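Long-range contact in P450 epoxidase (Sorangium cellulosum, PDB 1Q5D), which belongs to the cytochrome P450 family and holds a haem group within a mostly helical fold: residues 60-74 against 304-316. Residues are numbered along the deposited sequence; the frame is centred on the assembly and turned at random.
Sequences AVFRDERFAVSREEW and GTVRFARQDLEYC. With HEM (protoporphyrin IX containing Fe), chain B.
CG2 of Val69 sits over the centre of one face of the Arg307 guanidinium, 3.5 Å from Arg307 CZ. The edge of that guanidinium faces a haem propionate. Arg307 NH1 hydrogen-bonds to haem O1A at 2.8 Å, and NH2 hydrogen-bonds to O2A in a nearly straight line (170°). NH1 also donates to Val306 O, and NE to a water that reaches Val61 O and Phe67 O. These bonds fix the rotation of the group. Thr305 OG1 also hydrogen-bonds to haem O1A, at 2.6 Å.

Phe308 CE2 lies over one face of the Trp74 ring, 3.4 Å from Trp74 CG. Arg71 NH1 and the carbonyls of Ala68 and Val69 meet the Phe308 edge. Phe67 turns its ring edge to the face of Tyr315, the planes at 87°. Leu313 CD1 lies over one face of the Arg66 guanidinium, off toward its rim. Bent at chi3 (-53°), Arg66 grips Asp64 side-on, with NE on OD2 and NH2 on OD1. Asp64 OD2 also takes Arg66 N in an Asx turn.

The backbones pair antiparallel. Ala68 and Phe308 exchange two hydrogen bonds, Ala68 N to Phe308 O being 2.7 Å. Arg310 N reaches Arg66 O, and Arg310 NH1 approaches Glu65 O from above the carbonyl plane at 2.7 Å.

Strand 67-68 is one of the two edge strands of the five-stranded mixed sheet, beside strand 304-309. Strand 325-329 pairs along the other side of 304-309, and its Met325 touches Trp74 and Phe308. Helix 77-82 packs on Arg71 and Trp74, while Val61 of helix 55-62 meets strand 49-52.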
ATOM      1  N   ALA A  60     -14.576   5.374 -12.322  1.00 41.24           N
ATOM      2  CA  ALA A  60     -15.671   4.575 -12.877  1.00 41.68           C
ATOM      3  C   ALA A  60     -15.330   3.094 -12.925  1.00 41.80           C
ATOM      4  O   ALA A  60     -16.138   2.249 -12.544  1.00 41.14           O
ATOM      5  CB  ALA A  60     -16.055   5.082 -14.259  1.00 43.12           C
ATOM      6  N   VAL A  61     -14.114   2.783 -13.371  1.00 42.53           N
ATOM      7  CA  VAL A  61     -13.670   1.398 -13.494  1.00 42.41           C
ATOM      8  C   VAL A  61     -13.675   0.655 -12.149  1.00 43.66           C
ATOM      9  O   VAL A  61     -13.994  -0.531 -12.090  1.00 44.44           O
ATOM     10  CB  VAL A  61     -12.280   1.309 -14.160  1.00 41.89           C
ATOM     11  CG1 VAL A  61     -11.669  -0.068 -13.974  1.00 41.42           C
ATOM     12  CG2 VAL A  61     -12.394   1.643 -15.640  1.00 41.55           C
ATOM     13  N   PHE A  62     -13.317   1.344 -11.075  1.00 44.27           N
ATOM     14  CA  PHE A  62     -13.359   0.733  -9.748  1.00 46.05           C
ATOM     15  C   PHE A  62     -14.723   0.077  -9.519  1.00 48.00           C
ATOM     16  O   PHE A  62     -14.819  -0.996  -8.920  1.00 48.60           O
ATOM     17  CB  PHE A  62     -13.095   1.783  -8.658  1.00 44.33           C
ATOM     18  CG  PHE A  62     -11.638   1.952  -8.295  1.00 42.50           C
ATOM     19  CD1 PHE A  62     -10.955   0.962  -7.605  1.00 42.71           C
ATOM     20  CD2 PHE A  62     -10.962   3.116  -8.622  1.00 41.73           C
ATOM     21  CE1 PHE A  62      -9.622   1.129  -7.258  1.00 40.99           C
ATOM     22  CE2 PHE A  62      -9.632   3.287  -8.292  1.00 41.19           C
ATOM     23  CZ  PHE A  62      -8.962   2.297  -7.604  1.00 41.25           C
ATOM     24  N   ARG A  63     -15.772   0.722 -10.019  1.00 50.75           N
ATOM     25  CA  ARG A  63     -17.141   0.273  -9.799  1.00 52.96           C
ATOM     26  C   ARG A  63     -17.809  -0.327 -11.039  1.00 53.50           C
ATOM     27  O   ARG A  63     -19.038  -0.405 -11.111  1.00 53.71           O
ATOM     28  CB  ARG A  63     -17.977   1.438  -9.271  1.00 54.66           C
ATOM     29  CG  ARG A  63     -17.666   1.787  -7.831  1.00 56.61           C
ATOM     30  CD  ARG A  63     -17.853   0.627  -6.866  1.00 58.33           C
ATOM     31  NE  ARG A  63     -19.098   0.750  -6.110  1.00 59.74           N
ATOM     32  CZ  ARG A  63     -19.322   1.675  -5.184  1.00 60.78           C
ATOM     33  NH1 ARG A  63     -18.382   2.568  -4.887  1.00 61.15           N
ATOM     34  NH2 ARG A  63     -20.491   1.711  -4.553  1.00 61.37           N
ATOM     35  N   ASP A  64     -17.006  -0.754 -12.009  1.00 53.47           N
ATOM     36  CA  ASP A  64     -17.536  -1.306 -13.254  1.00 53.51           C
ATOM     37  C   ASP A  64     -17.358  -2.822 -13.276  1.00 54.28           C
ATOM     38  O   ASP A  64     -16.247  -3.317 -13.450  1.00 54.56           O
ATOM     39  CB  ASP A  64     -16.818  -0.673 -14.443  1.00 52.66           C
ATOM     40  CG  ASP A  64     -17.499  -0.969 -15.768  1.00 52.51           C
ATOM     41  OD1 ASP A  64     -17.479  -0.077 -16.643  1.00 51.81           O
ATOM     42  OD2 ASP A  64     -18.064  -2.057 -16.032  1.00 51.55           O
ATOM     43  N   GLU A  65     -18.453  -3.560 -13.105  1.00 55.13           N
ATOM     44  CA  GLU A  65     -18.369  -5.013 -12.967  1.00 55.75           C
ATOM     45  C   GLU A  65     -17.868  -5.712 -14.230  1.00 54.73           C
ATOM     46  O   GLU A  65     -17.542  -6.898 -14.198  1.00 54.79           O
ATOM     47  CB  GLU A  65     -19.709  -5.606 -12.522  1.00 57.60           C
ATOM     48  CG  GLU A  65     -19.840  -5.749 -11.013  1.00 59.60           C
ATOM     49  CD  GLU A  65     -20.516  -4.549 -10.377  1.00 60.91           C
ATOM     50  OE1 GLU A  65     -21.057  -4.682  -9.257  1.00 61.55           O
ATOM     51  OE2 GLU A  65     -20.512  -3.466 -11.002  1.00 62.17           O
ATOM     52  N   ARG A  66     -17.797  -4.974 -15.331  1.00 53.70           N
ATOM     53  CA  ARG A  66     -17.179  -5.482 -16.552  1.00 53.23           C
ATOM     54  C   ARG A  66     -15.674  -5.717 -16.352  1.00 52.52           C
ATOM     55  O   ARG A  66     -15.052  -6.483 -17.087  1.00 52.73           O
ATOM     56  CB  ARG A  66     -17.409  -4.511 -17.717  1.00 53.66           C
ATOM     57  CG  ARG A  66     -18.852  -4.437 -18.216  1.00 53.76           C
ATOM     58  CD  ARG A  66     -19.094  -3.371 -19.279  1.00 54.43           C
ATOM     59  NE  ARG A  66     -18.644  -2.040 -18.871  1.00 54.68           N
ATOM     60  CZ  ARG A  66     -18.625  -0.982 -19.674  1.00 55.13           C
ATOM     61  NH1 ARG A  66     -19.033  -1.094 -20.931  1.00 55.71           N
ATOM     62  NH2 ARG A  66     -18.196   0.193 -19.229  1.00 55.60           N
ATOM     63  N   PHE A  67     -15.095  -5.055 -15.352  1.00 51.17           N
ATOM     64  CA  PHE A  67     -13.664  -5.172 -15.086  1.00 49.57           C
ATOM     65  C   PHE A  67     -13.394  -5.994 -13.833  1.00 48.73           C
ATOM     66  O   PHE A  67     -13.779  -5.600 -12.733  1.00 50.65           O
ATOM     67  CB  PHE A  67     -13.038  -3.785 -14.969  1.00 48.88           C
ATOM     68  CG  PHE A  67     -13.074  -2.991 -16.253  1.00 48.89           C
ATOM     69  CD1 PHE A  67     -14.149  -2.166 -16.547  1.00 48.50           C
ATOM     70  CD2 PHE A  67     -12.032  -3.075 -17.166  1.00 48.77           C
ATOM     71  CE1 PHE A  67     -14.183  -1.436 -17.730  1.00 48.99           C
ATOM     72  CE2 PHE A  67     -12.057  -2.350 -18.345  1.00 48.74           C
ATOM     73  CZ  PHE A  67     -13.135  -1.527 -18.627  1.00 48.91           C
ATOM     74  N   ALA A  68     -12.727  -7.133 -13.999  1.00 46.77           N
ATOM     75  CA  ALA A  68     -12.473  -8.049 -12.885  1.00 44.83           C
ATOM     76  C   ALA A  68     -11.137  -7.787 -12.191  1.00 43.46           C
ATOM     77  O   ALA A  68     -10.236  -7.184 -12.772  1.00 41.22           O
ATOM     78  CB  ALA A  68     -12.528  -9.487 -13.367  1.00 44.99           C
ATOM     79  N   VAL A  69     -11.038  -8.248 -10.943  1.00 42.67           N
ATOM     80  CA  VAL A  69      -9.804  -8.199 -10.157  1.00 42.29           C
ATOM     81  C   VAL A  69      -8.982  -9.484 -10.303  1.00 42.53           C
ATOM     82  O   VAL A  69      -7.758  -9.434 -10.391  1.00 42.52           O
ATOM     83  CB  VAL A  69     -10.114  -7.963  -8.660  1.00 41.94           C
ATOM     84  CG1 VAL A  69      -8.880  -8.169  -7.818  1.00 41.76           C
ATOM     85  CG2 VAL A  69     -10.687  -6.567  -8.443  1.00 41.11           C
ATOM     86  N   SER A  70      -9.652 -10.636 -10.329  1.00 43.24           N
ATOM     87  CA  SER A  70      -8.947 -11.921 -10.418  1.00 44.18           C
ATOM     88  C   SER A  70      -8.007 -12.004 -11.616  1.00 44.72           C
ATOM     89  O   SER A  70      -8.413 -11.781 -12.764  1.00 44.23           O
ATOM     90  CB  SER A  70      -9.918 -13.105 -10.461  1.00 44.59           C
ATOM     91  OG  SER A  70      -9.325 -14.180 -11.181  1.00 45.06           O
ATOM     92  N   ARG A  71      -6.751 -12.339 -11.338  1.00 45.34           N
ATOM     93  CA  ARG A  71      -5.734 -12.405 -12.366  1.00 46.19           C
ATOM     94  C   ARG A  71      -6.020 -13.561 -13.321  1.00 48.32           C
ATOM     95  O   ARG A  71      -5.439 -13.633 -14.405  1.00 49.31           O
ATOM     96  CB  ARG A  71      -4.338 -12.533 -11.743  1.00 44.47           C
ATOM     97  CG  ARG A  71      -3.762 -11.212 -11.234  1.00 43.41           C
ATOM     98  CD  ARG A  71      -4.532 -10.593 -10.075  1.00 42.28           C
ATOM     99  NE  ARG A  71      -3.845  -9.440  -9.486  1.00 41.50           N
ATOM    100  CZ  ARG A  71      -4.423  -8.278  -9.222  1.00 40.48           C
ATOM    101  NH1 ARG A  71      -5.704  -8.086  -9.504  1.00 41.56           N
ATOM    102  NH2 ARG A  71      -3.715  -7.294  -8.681  1.00 40.21           N
ATOM    103  N   GLU A  72      -6.933 -14.445 -12.924  1.00 50.23           N
ATOM    104  CA  GLU A  72      -7.302 -15.594 -13.749  1.00 52.76           C
ATOM    105  C   GLU A  72      -8.161 -15.184 -14.955  1.00 52.81           C
ATOM    106  O   GLU A  72      -8.398 -15.984 -15.862  1.00 53.06           O
ATOM    107  CB  GLU A  72      -7.981 -16.682 -12.898  1.00 54.73           C
ATOM    108  CG  GLU A  72      -7.053 -17.296 -11.845  1.00 56.54           C
ATOM    109  CD  GLU A  72      -7.681 -18.432 -11.049  1.00 57.91           C
ATOM    110  OE1 GLU A  72      -8.883 -18.349 -10.714  1.00 58.50           O
ATOM    111  OE2 GLU A  72      -6.965 -19.415 -10.747  1.00 58.92           O
ATOM    112  N   GLU A  73      -8.607 -13.930 -14.970  1.00 52.74           N
ATOM    113  CA  GLU A  73      -9.308 -13.376 -16.127  1.00 52.38           C
ATOM    114  C   GLU A  73      -8.328 -12.818 -17.155  1.00 51.18           C
ATOM    115  O   GLU A  73      -8.713 -12.477 -18.274  1.00 51.92           O
ATOM    116  CB  GLU A  73     -10.287 -12.288 -15.693  1.00 53.86           C
ATOM    117  CG  GLU A  73     -11.390 -12.783 -14.777  1.00 55.67           C
ATOM    118  CD  GLU A  73     -12.614 -13.261 -15.539  1.00 56.70           C
ATOM    119  OE1 GLU A  73     -13.664 -13.460 -14.897  1.00 57.31           O
ATOM    120  OE2 GLU A  73     -12.529 -13.439 -16.778  1.00 57.07           O
ATOM    121  N   TRP A  74      -7.061 -12.729 -16.774  1.00 49.08           N
ATOM    122  CA  TRP A  74      -6.014 -12.221 -17.662  1.00 47.14           C
ATOM    123  C   TRP A  74      -5.709 -13.173 -18.818  1.00 47.53           C
ATOM    124  O   TRP A  74      -5.811 -14.392 -18.691  1.00 48.14           O
ATOM    125  CB  TRP A  74      -4.743 -11.988 -16.855  1.00 44.49           C
ATOM    126  CG  TRP A  74      -3.734 -11.104 -17.478  1.00 42.37           C
ATOM    127  CD1 TRP A  74      -3.938 -10.150 -18.440  1.00 41.63           C
ATOM    128  CD2 TRP A  74      -2.340 -11.069 -17.170  1.00 41.84           C
ATOM    129  NE1 TRP A  74      -2.750  -9.527 -18.745  1.00 41.68           N
ATOM    130  CE2 TRP A  74      -1.752 -10.074 -17.977  1.00 41.46           C
ATOM    131  CE3 TRP A  74      -1.520 -11.785 -16.282  1.00 41.37           C
ATOM    132  CZ2 TRP A  74      -0.391  -9.775 -17.926  1.00 41.32           C
ATOM    133  CZ3 TRP A  74      -0.169 -11.490 -16.239  1.00 41.31           C
ATOM    134  CH2 TRP A  74       0.382 -10.495 -17.062  1.00 41.38           C
ATOM    135  N   GLY A 304      -0.160   2.237 -10.593  1.00 29.76           N
ATOM    136  CA  GLY A 304      -1.461   2.184  -9.952  1.00 29.32           C
ATOM    137  C   GLY A 304      -1.914   0.780  -9.645  1.00 30.37           C
ATOM    138  O   GLY A 304      -1.144  -0.044  -9.146  1.00 32.85           O
ATOM    139  N   THR A 305      -3.170   0.488  -9.932  1.00 28.09           N
ATOM    140  CA  THR A 305      -3.668  -0.844  -9.714  1.00 29.01           C
ATOM    141  C   THR A 305      -4.263  -1.369 -11.006  1.00 28.46           C
ATOM    142  O   THR A 305      -4.400  -0.614 -11.969  1.00 29.00           O
ATOM    143  CB  THR A 305      -4.653  -0.909  -8.532  1.00 29.24           C
ATOM    144  OG1 THR A 305      -4.999  -2.276  -8.302  1.00 29.78           O
ATOM    145  CG2 THR A 305      -5.989  -0.239  -8.883  1.00 29.61           C
ATOM    146  N   VAL A 306      -4.572  -2.659 -11.039  1.00 29.59           N
ATOM    147  CA  VAL A 306      -5.007  -3.294 -12.282  1.00 30.81           C
ATOM    148  C   VAL A 306      -6.405  -3.891 -12.216  1.00 31.72           C
ATOM    149  O   VAL A 306      -6.896  -4.271 -11.143  1.00 30.10           O
ATOM    150  CB  VAL A 306      -4.038  -4.418 -12.735  1.00 31.45           C
ATOM    151  CG1 VAL A 306      -2.693  -3.835 -13.075  1.00 31.66           C
ATOM    152  CG2 VAL A 306      -3.894  -5.471 -11.658  1.00 31.42           C
ATOM    153  N   ARG A 307      -7.021  -3.966 -13.394  1.00 31.93           N
ATOM    154  CA  ARG A 307      -8.273  -4.683 -13.603  1.00 34.01           C
ATOM    155  C   ARG A 307      -8.150  -5.436 -14.919  1.00 35.30           C
ATOM    156  O   ARG A 307      -7.257  -5.148 -15.715  1.00 35.96           O
ATOM    157  CB  ARG A 307      -9.457  -3.713 -13.667  1.00 32.37           C
ATOM    158  CG  ARG A 307      -9.761  -3.027 -12.339  1.00 34.32           C
ATOM    159  CD  ARG A 307     -10.155  -4.014 -11.264  1.00 33.04           C
ATOM    160  NE  ARG A 307     -10.675  -3.389 -10.058  1.00 33.68           N
ATOM    161  CZ  ARG A 307      -9.948  -3.145  -8.982  1.00 34.34           C
ATOM    162  NH1 ARG A 307      -8.637  -3.423  -8.977  1.00 32.77           N
ATOM    163  NH2 ARG A 307     -10.521  -2.591  -7.917  1.00 34.67           N
ATOM    164  N   PHE A 308      -9.054  -6.386 -15.151  1.00 37.16           N
ATOM    165  CA  PHE A 308      -9.040  -7.176 -16.377  1.00 37.97           C
ATOM    166  C   PHE A 308     -10.416  -7.212 -17.035  1.00 39.76           C
ATOM    167  O   PHE A 308     -11.430  -7.379 -16.362  1.00 40.73           O
ATOM    168  CB  PHE A 308      -8.534  -8.593 -16.092  1.00 36.99           C
ATOM    169  CG  PHE A 308      -7.233  -8.629 -15.344  1.00 34.99           C
ATOM    170  CD1 PHE A 308      -7.219  -8.628 -13.954  1.00 35.53           C
ATOM    171  CD2 PHE A 308      -6.025  -8.652 -16.022  1.00 34.57           C
ATOM    172  CE1 PHE A 308      -6.021  -8.642 -13.256  1.00 34.42           C
ATOM    173  CE2 PHE A 308      -4.816  -8.683 -15.323  1.00 34.03           C
ATOM    174  CZ  PHE A 308      -4.822  -8.679 -13.939  1.00 33.73           C
ATOM    175  N   ALA A 309     -10.444  -7.030 -18.352  1.00 42.33           N
ATOM    176  CA  ALA A 309     -11.696  -7.018 -19.113  1.00 44.55           C
ATOM    177  C   ALA A 309     -12.324  -8.405 -19.172  1.00 46.29           C
ATOM    178  O   ALA A 309     -11.700  -9.350 -19.640  1.00 46.56           O
ATOM    179  CB  ALA A 309     -11.450  -6.489 -20.529  1.00 43.97           C
ATOM    180  N   ARG A 310     -13.565  -8.514 -18.707  1.00 49.49           N
ATOM    181  CA  ARG A 310     -14.274  -9.791 -18.678  1.00 52.17           C
ATOM    182  C   ARG A 310     -14.937 -10.123 -20.017  1.00 53.00           C
ATOM    183  O   ARG A 310     -15.484 -11.216 -20.191  1.00 53.27           O
ATOM    184  CB  ARG A 310     -15.325  -9.793 -17.567  1.00 53.50           C
ATOM    185  CG  ARG A 310     -14.732  -9.748 -16.169  1.00 55.10           C
ATOM    186  CD  ARG A 310     -15.746  -9.494 -15.076  1.00 56.89           C
ATOM    187  NE  ARG A 310     -16.581 -10.666 -14.844  1.00 58.50           N
ATOM    188  CZ  ARG A 310     -17.878 -10.616 -14.581  1.00 59.24           C
ATOM    189  NH1 ARG A 310     -18.499  -9.445 -14.506  1.00 59.54           N
ATOM    190  NH2 ARG A 310     -18.556 -11.738 -14.391  1.00 59.55           N
ATOM    191  N   GLN A 311     -14.871  -9.177 -20.952  1.00 53.49           N
ATOM    192  CA  GLN A 311     -15.535  -9.284 -22.245  1.00 53.88           C
ATOM    193  C   GLN A 311     -14.998  -8.182 -23.150  1.00 54.00           C
ATOM    194  O   GLN A 311     -14.393  -7.224 -22.672  1.00 53.88           O
ATOM    195  CB  GLN A 311     -17.042  -9.098 -22.071  1.00 54.56           C
ATOM    196  CG  GLN A 311     -17.418  -7.650 -21.791  1.00 55.29           C
ATOM    197  CD  GLN A 311     -18.884  -7.456 -21.479  1.00 55.71           C
ATOM    198  OE1 GLN A 311     -19.513  -8.317 -20.864  1.00 55.99           O
ATOM    199  NE2 GLN A 311     -19.430  -6.315 -21.894  1.00 55.94           N
ATOM    200  N   ASP A 312     -15.216  -8.311 -24.456  1.00 54.30           N
ATOM    201  CA  ASP A 312     -14.884  -7.232 -25.387  1.00 54.01           C
ATOM    202  C   ASP A 312     -15.718  -5.999 -25.064  1.00 53.55           C
ATOM    203  O   ASP A 312     -16.897  -6.118 -24.725  1.00 53.69           O
ATOM    204  CB  ASP A 312     -15.168  -7.655 -26.826  1.00 54.63           C
ATOM    205  CG  ASP A 312     -14.182  -8.675 -27.347  1.00 55.76           C
ATOM    206  OD1 ASP A 312     -14.374  -9.131 -28.493  1.00 55.94           O
ATOM    207  OD2 ASP A 312     -13.188  -9.088 -26.705  1.00 56.50           O
ATOM    208  N   LEU A 313     -15.112  -4.819 -25.159  1.00 52.75           N
ATOM    209  CA  LEU A 313     -15.842  -3.569 -24.947  1.00 52.77           C
ATOM    210  C   LEU A 313     -15.076  -2.379 -25.503  1.00 52.44           C
ATOM    211  O   LEU A 313     -13.871  -2.464 -25.723  1.00 51.91           O
ATOM    212  CB  LEU A 313     -16.162  -3.347 -23.462  1.00 53.45           C
ATOM    213  CG  LEU A 313     -15.015  -3.150 -22.463  1.00 53.99           C
ATOM    214  CD1 LEU A 313     -15.552  -2.587 -21.149  1.00 54.20           C
ATOM    215  CD2 LEU A 313     -14.284  -4.454 -22.203  1.00 54.14           C
ATOM    216  N   GLU A 314     -15.793  -1.284 -25.747  1.00 52.31           N
ATOM    217  CA  GLU A 314     -15.185  -0.021 -26.153  1.00 52.44           C
ATOM    218  C   GLU A 314     -15.146   0.909 -24.949  1.00 51.82           C
ATOM    219  O   GLU A 314     -16.138   1.043 -24.229  1.00 52.51           O
ATOM    220  CB  GLU A 314     -15.977   0.631 -27.296  1.00 53.03           C
ATOM    221  CG  GLU A 314     -15.269   0.597 -28.648  1.00 54.11           C
ATOM    222  CD  GLU A 314     -15.248  -0.796 -29.259  1.00 54.42           C
ATOM    223  OE1 GLU A 314     -14.423  -1.046 -30.159  1.00 54.86           O
ATOM    224  OE2 GLU A 314     -16.056  -1.648 -28.840  1.00 54.75           O
ATOM    225  N   TYR A 315     -14.004   1.552 -24.727  1.00 50.50           N
ATOM    226  CA  TYR A 315     -13.828   2.400 -23.550  1.00 48.86           C
ATOM    227  C   TYR A 315     -12.906   3.578 -23.850  1.00 48.83           C
ATOM    228  O   TYR A 315     -11.727   3.393 -24.177  1.00 48.04           O
ATOM    229  CB  TYR A 315     -13.289   1.570 -22.370  1.00 47.61           C
ATOM    230  CG  TYR A 315     -13.695   2.084 -21.004  1.00 46.91           C
ATOM    231  CD1 TYR A 315     -14.802   1.560 -20.341  1.00 46.96           C
ATOM    232  CD2 TYR A 315     -12.979   3.101 -20.376  1.00 46.42           C
ATOM    233  CE1 TYR A 315     -15.186   2.042 -19.091  1.00 46.58           C
ATOM    234  CE2 TYR A 315     -13.350   3.584 -19.129  1.00 46.03           C
ATOM    235  CZ  TYR A 315     -14.450   3.049 -18.491  1.00 46.45           C
ATOM    236  OH  TYR A 315     -14.826   3.522 -17.251  1.00 46.89           O
ATOM    237  N   CYS A 316     -13.448   4.789 -23.735  1.00 49.03           N
ATOM    238  CA  CYS A 316     -12.677   6.011 -23.957  1.00 49.89           C
ATOM    239  C   CYS A 316     -12.075   6.052 -25.369  1.00 50.34           C
ATOM    240  O   CYS A 316     -11.043   6.682 -25.596  1.00 49.25           O
ATOM    241  CB  CYS A 316     -11.575   6.157 -22.900  1.00 50.01           C
ATOM    242  SG  CYS A 316     -12.154   6.469 -21.204  1.00 51.14           S
TER
HETATM  243  CHA HEM B 440      -6.295  -3.016  -0.873  1.00 26.23           C
HETATM  244  CHB HEM B 440      -3.847   1.133  -0.746  1.00 24.24           C
HETATM  245  CHC HEM B 440      -2.427   0.150   3.799  1.00 24.84           C
HETATM  246  CHD HEM B 440      -4.376  -4.228   3.435  1.00 25.90           C
HETATM  247  C1A HEM B 440      -5.829  -1.769  -1.194  1.00 26.19           C
HETATM  248  C2A HEM B 440      -6.160  -1.023  -2.386  1.00 26.62           C
HETATM  249  C3A HEM B 440      -5.469   0.117  -2.362  1.00 26.01           C
HETATM  250  C4A HEM B 440      -4.686   0.132  -1.149  1.00 26.16           C
HETATM  251  CMA HEM B 440      -5.511   1.234  -3.441  1.00 27.78           C
HETATM  252  CAA HEM B 440      -7.146  -1.488  -3.484  1.00 27.78           C
HETATM  253  CBA HEM B 440      -6.387  -2.104  -4.664  1.00 28.37           C
HETATM  254  CGA HEM B 440      -7.375  -2.456  -5.763  1.00 30.70           C
HETATM  255  O1A HEM B 440      -6.965  -3.098  -6.780  1.00 30.17           O
HETATM  256  O2A HEM B 440      -8.584  -2.115  -5.621  1.00 31.40           O
HETATM  257  C1B HEM B 440      -3.273   1.195   0.490  1.00 25.03           C
HETATM  258  C2B HEM B 440      -2.482   2.312   0.944  1.00 25.56           C
HETATM  259  C3B HEM B 440      -2.077   2.044   2.175  1.00 26.09           C
HETATM  260  C4B HEM B 440      -2.596   0.750   2.566  1.00 25.88           C
HETATM  261  CMB HEM B 440      -2.119   3.593   0.145  1.00 25.72           C
HETATM  262  CAB HEM B 440      -1.215   3.034   2.978  1.00 27.76           C
HETATM  263  CBB HEM B 440      -0.486   2.647   4.020  1.00 30.06           C
HETATM  264  C1C HEM B 440      -2.858  -1.100   4.127  1.00 24.90           C
HETATM  265  C2C HEM B 440      -2.706  -1.754   5.408  1.00 25.32           C
HETATM  266  C3C HEM B 440      -3.249  -2.969   5.291  1.00 25.85           C
HETATM  267  C4C HEM B 440      -3.769  -3.104   3.943  1.00 26.41           C
HETATM  268  CMC HEM B 440      -2.027  -1.097   6.640  1.00 24.22           C
HETATM  269  CAC HEM B 440      -3.376  -4.109   6.317  1.00 26.49           C
HETATM  270  CBC HEM B 440      -3.152  -3.893   7.611  1.00 30.33           C
HETATM  271  C1D HEM B 440      -5.008  -4.320   2.220  1.00 25.99           C
HETATM  272  C2D HEM B 440      -5.595  -5.531   1.727  1.00 25.66           C
HETATM  273  C3D HEM B 440      -6.199  -5.164   0.392  1.00 25.66           C
HETATM  274  C4D HEM B 440      -5.896  -3.772   0.204  1.00 25.70           C
HETATM  275  CMD HEM B 440      -5.622  -6.899   2.428  1.00 25.66           C
HETATM  276  CAD HEM B 440      -6.991  -6.081  -0.556  1.00 26.21           C
HETATM  277  CBD HEM B 440      -8.460  -5.677  -0.377  1.00 26.45           C
HETATM  278  CGD HEM B 440      -9.350  -6.487  -1.286  1.00 27.26           C
HETATM  279  O1D HEM B 440      -8.890  -6.836  -2.403  1.00 26.46           O
HETATM  280  O2D HEM B 440     -10.516  -6.797  -0.897  1.00 28.25           O
HETATM  281  NA  HEM B 440      -4.926  -1.042  -0.450  1.00 25.28           N
HETATM  282  NB  HEM B 440      -3.342   0.234   1.501  1.00 24.90           N
HETATM  283  NC  HEM B 440      -3.497  -1.956   3.266  1.00 25.94           N
HETATM  284  ND  HEM B 440      -5.192  -3.303   1.298  1.00 25.77           N
HETATM  285 FE   HEM B 440      -4.360  -1.430   1.466  1.00 26.02          FE
HETATM  286  O   HOH W   1     -13.515  -2.874 -11.100  1.00 42.42           O
HETATM  287  O   HOH W   2     -16.877   2.717 -16.063  1.00 55.46           O
HETATM  288  O   HOH W   3      -5.899  -5.432  -8.666  1.00 46.57           O
HETATM  289  O   HOH W   4      -2.544  -2.244   0.513  1.00 32.96           O